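Local coordinates for tail component (PDB 5LY8), which probably recognises carbohydrate receptors on the Lactobacillus host surface through this second carbohydrate-binding module of the evolved distal tail protein, at residues Phe22-Thr36 against Asn48-Ala61. Sequence-based numbering, arbitrary orientation.
With MG (magnesium ion), chain C.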
# COMPACT_ATOMS: atom_id res chain seq x y z
N PHE A 22 -2.85 0.29 -16.01
CA PHE A 22 -3.16 1.71 -16.18
C PHE A 22 -3.09 2.18 -17.63
O PHE A 22 -3.13 3.40 -17.84
CB PHE A 22 -2.34 2.62 -15.24
CG PHE A 22 -2.57 2.24 -13.80
CD1 PHE A 22 -1.54 1.71 -13.04
CD2 PHE A 22 -3.82 2.37 -13.22
CE1 PHE A 22 -1.76 1.35 -11.71
CE2 PHE A 22 -4.03 2.02 -11.89
CZ PHE A 22 -3.02 1.46 -11.16
N ASN A 23 -3.03 1.27 -18.60
CA ASN A 23 -3.04 1.67 -20.03
C ASN A 23 -4.40 2.29 -20.41
O ASN A 23 -4.51 3.11 -21.27
CB ASN A 23 -2.68 0.49 -20.93
CG ASN A 23 -1.22 0.13 -20.86
OD1 ASN A 23 -0.40 0.89 -20.46
ND2 ASN A 23 -0.91 -1.05 -21.29
N GLN A 24 -5.43 1.83 -19.73
CA GLN A 24 -6.79 2.30 -19.83
C GLN A 24 -7.34 2.45 -18.40
O GLN A 24 -6.82 1.85 -17.47
CB GLN A 24 -7.70 1.32 -20.56
CG GLN A 24 -8.05 -0.00 -19.86
CD GLN A 24 -6.99 -1.15 -19.77
OE1 GLN A 24 -5.87 -0.94 -20.29
NE2 GLN A 24 -7.41 -2.46 -19.26
N THR A 25 -8.38 3.25 -18.26
CA THR A 25 -9.06 3.44 -16.99
C THR A 25 -9.37 2.08 -16.33
O THR A 25 -9.90 1.20 -16.95
CB THR A 25 -10.39 4.23 -17.14
OG1 THR A 25 -10.12 5.53 -17.65
CG2 THR A 25 -11.07 4.41 -15.86
N PRO A 26 -8.90 1.93 -15.10
CA PRO A 26 -9.15 0.67 -14.39
C PRO A 26 -10.63 0.30 -14.31
O PRO A 26 -11.48 1.18 -14.14
CB PRO A 26 -8.62 0.95 -13.00
CG PRO A 26 -7.55 1.96 -13.21
CD PRO A 26 -8.11 2.86 -14.28
N THR A 27 -10.91 -0.99 -14.41
CA THR A 27 -12.25 -1.54 -14.22
C THR A 27 -12.18 -2.50 -13.04
O THR A 27 -11.11 -2.90 -12.61
CB THR A 27 -12.74 -2.25 -15.50
OG1 THR A 27 -11.89 -3.37 -15.76
CG2 THR A 27 -12.80 -1.33 -16.71
N GLY A 28 -13.35 -2.85 -12.51
CA GLY A 28 -13.48 -3.77 -11.39
C GLY A 28 -12.91 -3.19 -10.12
O GLY A 28 -12.41 -3.94 -9.26
N VAL A 29 -12.99 -1.86 -9.98
CA VAL A 29 -12.47 -1.15 -8.82
C VAL A 29 -13.46 -0.08 -8.39
O VAL A 29 -14.34 0.33 -9.17
CB VAL A 29 -11.09 -0.49 -9.07
CG1 VAL A 29 -10.02 -1.53 -9.34
CG2 VAL A 29 -11.13 0.57 -10.17
N THR A 30 -13.30 0.42 -7.15
CA THR A 30 -14.10 1.53 -6.66
C THR A 30 -13.19 2.63 -6.17
O THR A 30 -12.11 2.38 -5.61
CB THR A 30 -15.13 1.08 -5.64
OG1 THR A 30 -14.46 0.43 -4.58
CG2 THR A 30 -16.19 0.16 -6.23
N LEU A 31 -13.62 3.86 -6.39
CA LEU A 31 -12.86 5.04 -6.06
C LEU A 31 -13.30 5.65 -4.77
O LEU A 31 -14.49 5.78 -4.51
CB LEU A 31 -13.02 6.07 -7.19
CG LEU A 31 -12.56 5.59 -8.58
CD1 LEU A 31 -13.10 6.50 -9.70
CD2 LEU A 31 -11.03 5.42 -8.62
N ASN A 32 -12.33 6.06 -3.94
CA ASN A 32 -12.59 6.83 -2.74
C ASN A 32 -13.61 6.22 -1.77
O ASN A 32 -14.36 6.96 -1.12
CB ASN A 32 -12.97 8.27 -3.14
CG ASN A 32 -11.83 8.91 -3.88
OD1 ASN A 32 -10.67 8.74 -3.50
ND2 ASN A 32 -12.13 9.71 -4.88
N ASN A 33 -13.58 4.89 -1.60
CA ASN A 33 -14.52 4.24 -0.68
C ASN A 33 -13.88 3.00 -0.05
O ASN A 33 -14.58 1.99 0.19
CB ASN A 33 -15.82 3.89 -1.43
CG ASN A 33 -15.66 2.76 -2.41
OD1 ASN A 33 -14.55 2.44 -2.87
ND2 ASN A 33 -16.75 2.04 -2.70
N GLY A 34 -12.58 3.07 0.22
CA GLY A 34 -11.87 1.95 0.81
C GLY A 34 -11.53 2.14 2.26
O GLY A 34 -12.18 2.90 2.98
N VAL A 35 -10.48 1.45 2.69
CA VAL A 35 -10.07 1.45 4.09
C VAL A 35 -8.67 2.02 4.21
O VAL A 35 -7.76 1.60 3.48
CB VAL A 35 -10.09 0.01 4.68
CG1 VAL A 35 -9.85 0.05 6.18
CG2 VAL A 35 -11.39 -0.72 4.35
N THR A 36 -8.50 2.99 5.11
CA THR A 36 -7.18 3.60 5.38
C THR A 36 -6.68 3.17 6.74
O THR A 36 -7.48 2.76 7.58
CB THR A 36 -7.24 5.13 5.34
OG1 THR A 36 -8.06 5.62 6.42
CG2 THR A 36 -7.75 5.64 4.02
N ASN A 48 -8.99 10.69 8.27
CA ASN A 48 -8.44 10.55 6.92
C ASN A 48 -9.54 10.73 5.87
O ASN A 48 -10.66 10.23 6.06
CB ASN A 48 -7.87 9.14 6.75
CG ASN A 48 -6.77 8.80 7.73
OD1 ASN A 48 -6.04 9.69 8.19
ND2 ASN A 48 -6.63 7.51 8.04
N VAL A 49 -9.22 11.37 4.75
CA VAL A 49 -10.17 11.56 3.66
C VAL A 49 -9.65 10.91 2.39
O VAL A 49 -8.46 11.03 2.06
CB VAL A 49 -10.52 13.05 3.47
CG1 VAL A 49 -11.45 13.25 2.26
CG2 VAL A 49 -11.21 13.60 4.72
N GLN A 50 -10.55 10.24 1.68
CA GLN A 50 -10.28 9.65 0.38
C GLN A 50 -11.10 10.45 -0.62
O GLN A 50 -12.33 10.40 -0.59
CB GLN A 50 -10.74 8.18 0.35
CG GLN A 50 -10.07 7.32 1.42
CD GLN A 50 -10.70 5.96 1.54
OE1 GLN A 50 -10.70 5.16 0.61
NE2 GLN A 50 -11.26 5.67 2.71
N SER A 51 -10.43 11.29 -1.42
CA SER A 51 -11.12 12.13 -2.40
C SER A 51 -10.21 12.47 -3.53
O SER A 51 -8.99 12.44 -3.40
CB SER A 51 -11.64 13.39 -1.74
OG SER A 51 -10.61 14.34 -1.56
N GLY A 52 -10.81 12.88 -4.63
CA GLY A 52 -10.08 13.33 -5.79
C GLY A 52 -9.80 12.23 -6.80
O GLY A 52 -10.03 11.05 -6.55
N PRO A 53 -9.30 12.63 -7.97
CA PRO A 53 -9.10 11.67 -9.06
C PRO A 53 -7.67 11.16 -9.20
O PRO A 53 -6.72 11.69 -8.61
CB PRO A 53 -9.44 12.54 -10.29
CG PRO A 53 -8.90 13.86 -9.93
CD PRO A 53 -9.08 14.02 -8.42
N PHE A 54 -7.52 10.17 -10.07
CA PHE A 54 -6.25 9.75 -10.63
C PHE A 54 -6.28 10.17 -12.08
O PHE A 54 -7.30 9.94 -12.75
CB PHE A 54 -6.09 8.23 -10.63
CG PHE A 54 -5.96 7.61 -9.26
CD1 PHE A 54 -4.71 7.42 -8.69
CD2 PHE A 54 -7.09 7.18 -8.57
CE1 PHE A 54 -4.59 6.85 -7.42
CE2 PHE A 54 -6.98 6.61 -7.31
CZ PHE A 54 -5.73 6.43 -6.74
N GLY A 55 -5.18 10.70 -12.58
CA GLY A 55 -5.04 10.93 -14.01
C GLY A 55 -4.21 9.81 -14.61
O GLY A 55 -3.27 9.34 -13.96
N TYR A 56 -4.55 9.31 -15.81
CA TYR A 56 -3.79 8.22 -16.42
C TYR A 56 -3.04 8.68 -17.65
O TYR A 56 -3.65 9.29 -18.53
CB TYR A 56 -4.69 7.03 -16.76
CG TYR A 56 -5.52 6.59 -15.59
CD1 TYR A 56 -4.96 5.89 -14.53
CD2 TYR A 56 -6.88 6.93 -15.51
CE1 TYR A 56 -5.71 5.56 -13.41
CE2 TYR A 56 -7.63 6.62 -14.38
CZ TYR A 56 -7.04 5.93 -13.33
OH TYR A 56 -7.78 5.58 -12.23
N ALA A 57 -1.73 8.43 -17.71
CA ALA A 57 -0.93 8.73 -18.90
C ALA A 57 0.20 7.73 -18.98
O ALA A 57 0.84 7.45 -17.98
CB ALA A 57 -0.37 10.13 -18.80
N ASN A 58 0.49 7.24 -20.20
CA ASN A 58 1.66 6.40 -20.43
C ASN A 58 1.72 5.13 -19.59
O ASN A 58 2.82 4.71 -19.22
CB ASN A 58 2.93 7.23 -20.28
CG ASN A 58 3.04 8.24 -21.38
OD1 ASN A 58 2.65 7.95 -22.50
ND2 ASN A 58 3.50 9.47 -21.09
N GLY A 59 0.56 4.56 -19.26
CA GLY A 59 0.52 3.35 -18.45
C GLY A 59 0.80 3.60 -16.99
O GLY A 59 1.25 2.71 -16.25
N ILE A 60 0.53 4.84 -16.54
CA ILE A 60 0.83 5.28 -15.19
C ILE A 60 -0.34 6.07 -14.61
O ILE A 60 -0.95 6.90 -15.29
CB ILE A 60 2.10 6.15 -15.22
CG1 ILE A 60 3.33 5.37 -15.75
CG2 ILE A 60 2.37 6.75 -13.81
CD1 ILE A 60 4.55 6.31 -16.19
N ALA A 61 -0.66 5.80 -13.34
CA ALA A 61 -1.67 6.54 -12.59
C ALA A 61 -0.99 7.63 -11.77
O ALA A 61 -0.03 7.36 -11.02
CB ALA A 61 -2.46 5.61 -11.69
MG MG C . 1.63 0.44 -16.31
O HOH W 1 -2.21 5.47 -19.42
O HOH W 2 1.59 -0.03 -18.75
O HOH W 3 -10.67 6.07 6.02
O HOH W 4 3.93 0.81 -17.02
O HOH W 5 2.27 -1.90 -16.12
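Phe-22 and Ala-61 form the tight end of a contact in a fold consistent with a concanavalin-like beta-sandwich. Segment 22-36 packs along both strand 49-50 and the hairpin 54-63, whose strands are linked by a type I' turn; strands 30-31 and 49-50 both pair with strand 73-81. The methyl carbon CB of Ala-61 sits over the centre of the Phe-22 ring, 3.9 Å from its centroid, in a CH-pi contact, and Trp-226 also meets this ring. Phe-22 holds CG beside its backbone N (chi1 -58°), which brings CD2 to Tyr-56 CE1; the two rings are nearly parallel (8°), rim to rim, neither over the face of the other. Pro-26 lies over one face of the Tyr-56 ring, its CD 3.4 Å from CZ.

Beyond this cluster apolar packing gives way to hydrogen bonds: Leu-31 CD2 only grazes the edge of Phe-54. The amide of Asn-32 is gripped at both ends, ND2 giving a nearly straight bond (172°) to Gly-52 O while OD1 accepts from the backbone N of Ser-77. Gln-50 reaches across and pairs with both polar backbone atoms of Gly-34. Its OE1 accepts from Gly-34 N at 2.8 Å and also bonds to Ser-77 OG, whereas NE2 donates to Gly-34 O from above the carbonyl plane; together these bonds fix the rotation of the carboxamide. At the far end Asn-48 ND2 donates to Thr-36 OG1, which a water also contacts.

On the outer side of the Phe-22 end, the exposed Asn-23 faces solvent, its OD1 accepting from a magnesium-bound water; another water links Phe-22 O to Gly-59 N. The turn thus helps build the metal site, in which the magnesium ion is held by three waters, the carbonyl oxygens of Asp-21 and Gln-227, and Gly-59 O at 2.3 Å.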